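Local structure of DNA gyrase, B subunit, truncated (Myxococcus xanthus, 3CWV) at residues Gly62-Phe67 / Val155-Asp160. The protein probably uses ATP to break, pass and rejoin double-stranded DNA, as a member of the type II topoisomerase GyrB family. Residues are numbered along the deposited sequence; the frame is centred on the assembly and turned at random.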
loop_
_atom_site.group_PDB
_atom_site.type_symbol
_atom_site.label_atom_id
_atom_site.label_comp_id
_atom_site.label_asym_id
_atom_site.label_seq_id
_atom_site.Cartn_x
_atom_site.Cartn_y
_atom_site.Cartn_z
ATOM N N GLY A 62 15.159 -17.867 -4.767
ATOM C CA GLY A 62 15.301 -16.622 -4.001
ATOM C C GLY A 62 15.073 -15.349 -4.820
ATOM O O GLY A 62 15.234 -14.228 -4.312
ATOM N N SER A 63 14.693 -15.521 -6.085
ATOM C CA SER A 63 14.363 -14.377 -6.930
ATOM C C SER A 63 12.920 -13.914 -6.668
ATOM O O SER A 63 12.110 -14.620 -6.057
ATOM C CB SER A 63 14.573 -14.712 -8.411
ATOM O OG SER A 63 13.514 -15.519 -8.904
ATOM N N ILE A 64 12.600 -12.717 -7.158
ATOM C CA ILE A 64 11.306 -12.103 -6.933
ATOM C C ILE A 64 10.903 -11.518 -8.284
ATOM O O ILE A 64 11.737 -10.919 -8.960
ATOM C CB ILE A 64 11.442 -10.907 -5.948
ATOM C CG1 ILE A 64 11.700 -11.396 -4.526
ATOM C CG2 ILE A 64 10.167 -10.007 -5.955
ATOM C CD1 ILE A 64 10.460 -11.943 -3.798
ATOM N N ALA A 65 9.661 -11.689 -8.698
ATOM C CA ALA A 65 9.248 -10.912 -9.884
ATOM C C ALA A 65 7.937 -10.209 -9.605
ATOM O O ALA A 65 7.045 -10.775 -8.952
ATOM C CB ALA A 65 9.128 -11.809 -11.123
ATOM N N LEU A 66 7.804 -8.979 -10.102
ATOM C CA LEU A 66 6.524 -8.273 -10.013
ATOM C C LEU A 66 6.142 -7.866 -11.431
ATOM O O LEU A 66 6.983 -7.309 -12.145
ATOM C CB LEU A 66 6.660 -7.029 -9.119
ATOM C CG LEU A 66 5.340 -6.227 -9.011
ATOM C CD1 LEU A 66 4.653 -6.515 -7.741
ATOM C CD2 LEU A 66 5.582 -4.760 -9.176
ATOM N N PHE A 67 4.918 -8.206 -11.844
ATOM C CA PHE A 67 4.365 -7.737 -13.116
ATOM C C PHE A 67 3.168 -6.832 -12.867
ATOM O O PHE A 67 2.357 -7.102 -11.977
ATOM C CB PHE A 67 3.964 -8.915 -14.020
ATOM C CG PHE A 67 3.207 -8.486 -15.261
ATOM C CD1 PHE A 67 3.890 -8.076 -16.390
ATOM C CD2 PHE A 67 1.814 -8.457 -15.266
ATOM C CE1 PHE A 67 3.204 -7.643 -17.529
ATOM C CE2 PHE A 67 1.117 -8.032 -16.399
ATOM C CZ PHE A 67 1.813 -7.631 -17.532
ATOM N N VAL A 155 9.424 -6.736 -13.509
ATOM C CA VAL A 155 10.746 -6.498 -12.953
ATOM C C VAL A 155 11.078 -7.783 -12.196
ATOM O O VAL A 155 10.342 -8.166 -11.313
ATOM C CB VAL A 155 10.747 -5.331 -11.953
ATOM C CG1 VAL A 155 12.122 -5.204 -11.272
ATOM C CG2 VAL A 155 10.432 -4.025 -12.664
ATOM N N HIS A 156 12.132 -8.467 -12.602
ATOM C CA HIS A 156 12.525 -9.732 -11.954
ATOM C C HIS A 156 13.914 -9.476 -11.402
ATOM O O HIS A 156 14.759 -8.999 -12.133
ATOM C CB HIS A 156 12.605 -10.856 -12.983
ATOM C CG HIS A 156 13.229 -12.114 -12.453
ATOM N ND1 HIS A 156 14.581 -12.379 -12.541
ATOM C CD2 HIS A 156 12.684 -13.160 -11.794
ATOM C CE1 HIS A 156 14.831 -13.558 -11.995
ATOM N NE2 HIS A 156 13.690 -14.057 -11.545
ATOM N N PHE A 157 14.174 -9.809 -10.133
ATOM C CA PHE A 157 15.499 -9.531 -9.579
ATOM C C PHE A 157 15.876 -10.534 -8.497
ATOM O O PHE A 157 15.026 -11.254 -7.967
ATOM C CB PHE A 157 15.623 -8.087 -9.038
ATOM C CG PHE A 157 14.867 -7.844 -7.759
ATOM C CD1 PHE A 157 15.528 -7.859 -6.539
ATOM C CD2 PHE A 157 13.500 -7.618 -7.772
ATOM C CE1 PHE A 157 14.816 -7.644 -5.334
ATOM C CE2 PHE A 157 12.786 -7.406 -6.586
ATOM C CZ PHE A 157 13.437 -7.435 -5.367
ATOM N N VAL A 158 17.172 -10.569 -8.213
ATOM C CA VAL A 158 17.757 -11.435 -7.203
ATOM C C VAL A 158 18.541 -10.557 -6.219
ATOM O O VAL A 158 19.556 -9.966 -6.576
ATOM C CB VAL A 158 18.721 -12.469 -7.855
ATOM C CG1 VAL A 158 19.285 -13.433 -6.791
ATOM C CG2 VAL A 158 17.986 -13.256 -8.966
ATOM N N PRO A 159 18.064 -10.473 -4.971
ATOM C CA PRO A 159 18.790 -9.697 -3.964
ATOM C C PRO A 159 20.236 -10.154 -3.951
ATOM O O PRO A 159 20.499 -11.359 -4.008
ATOM C CB PRO A 159 18.084 -10.081 -2.657
ATOM C CG PRO A 159 16.641 -10.316 -3.114
ATOM C CD PRO A 159 16.842 -11.078 -4.418
ATOM N N ASP A 160 21.152 -9.195 -3.871
ATOM C CA ASP A 160 22.577 -9.473 -3.994
ATOM C C ASP A 160 23.067 -10.259 -2.774
ATOM O O ASP A 160 23.069 -9.740 -1.633
ATOM C CB ASP A 160 23.325 -8.139 -4.110
ATOM C CG ASP A 160 24.756 -8.304 -4.618
ATOM O OD1 ASP A 160 25.467 -9.229 -4.147
ATOM O OD2 ASP A 160 25.141 -7.538 -5.526
#
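With CG of F157 set between its own backbone N and carbonyl carbon (chi1 72°), the phenyl ring leans across to I64. The two side chains lie side by side and point the same way, and CG2 of I64 meets CE2 of F157 at 3.7 Å. H156 turns its ring toward the partner strand on the other face of the sheet: CG is anti to the backbone N (chi1 170°), which brings NE2 to 3.0 Å from OG of S63, a hydroxyl already hydrogen-bonded to D61. A65 reaches the edge of the imidazole, its CB near the ring plane and 3.9 Å from CD2, where a methyl group fits without crowding the ring. An alanine in place of H156 would take away the imidazole and would probably leave a gap beside CB of A65 and OG of S63 without the ring nitrogen close to it.

Strands 64-70 and 151-159 are adjacent and antiparallel in the large mixed sheet of the N-terminal ATPase region, consistent with the GHKL fold of the GyrB family. I64 and F157 form a hydrogen-bonded pair: N of I64 lies 2.9 Å from O of F157, and the return bond from F157 N to I64 O is equally short. L66 and V155 repeat the scheme, while between them A65 and H156 make the non-hydrogen-bonded pair, where the strands come close enough for a CA-H...O contact, CA of A65 lying 3.3 Å from O of V155. Branched and aromatic residues suit the face bearing I64, L66, V155 and F157, because helix 28-47 packs there, with V35 against I64, L39 against L66 and L38 against F157. Past the last paired residues, P159, which lacks an N-H to offer a neighbouring strand, sets CD 3.5 Å from O of G62, whose positive phi favours glycine.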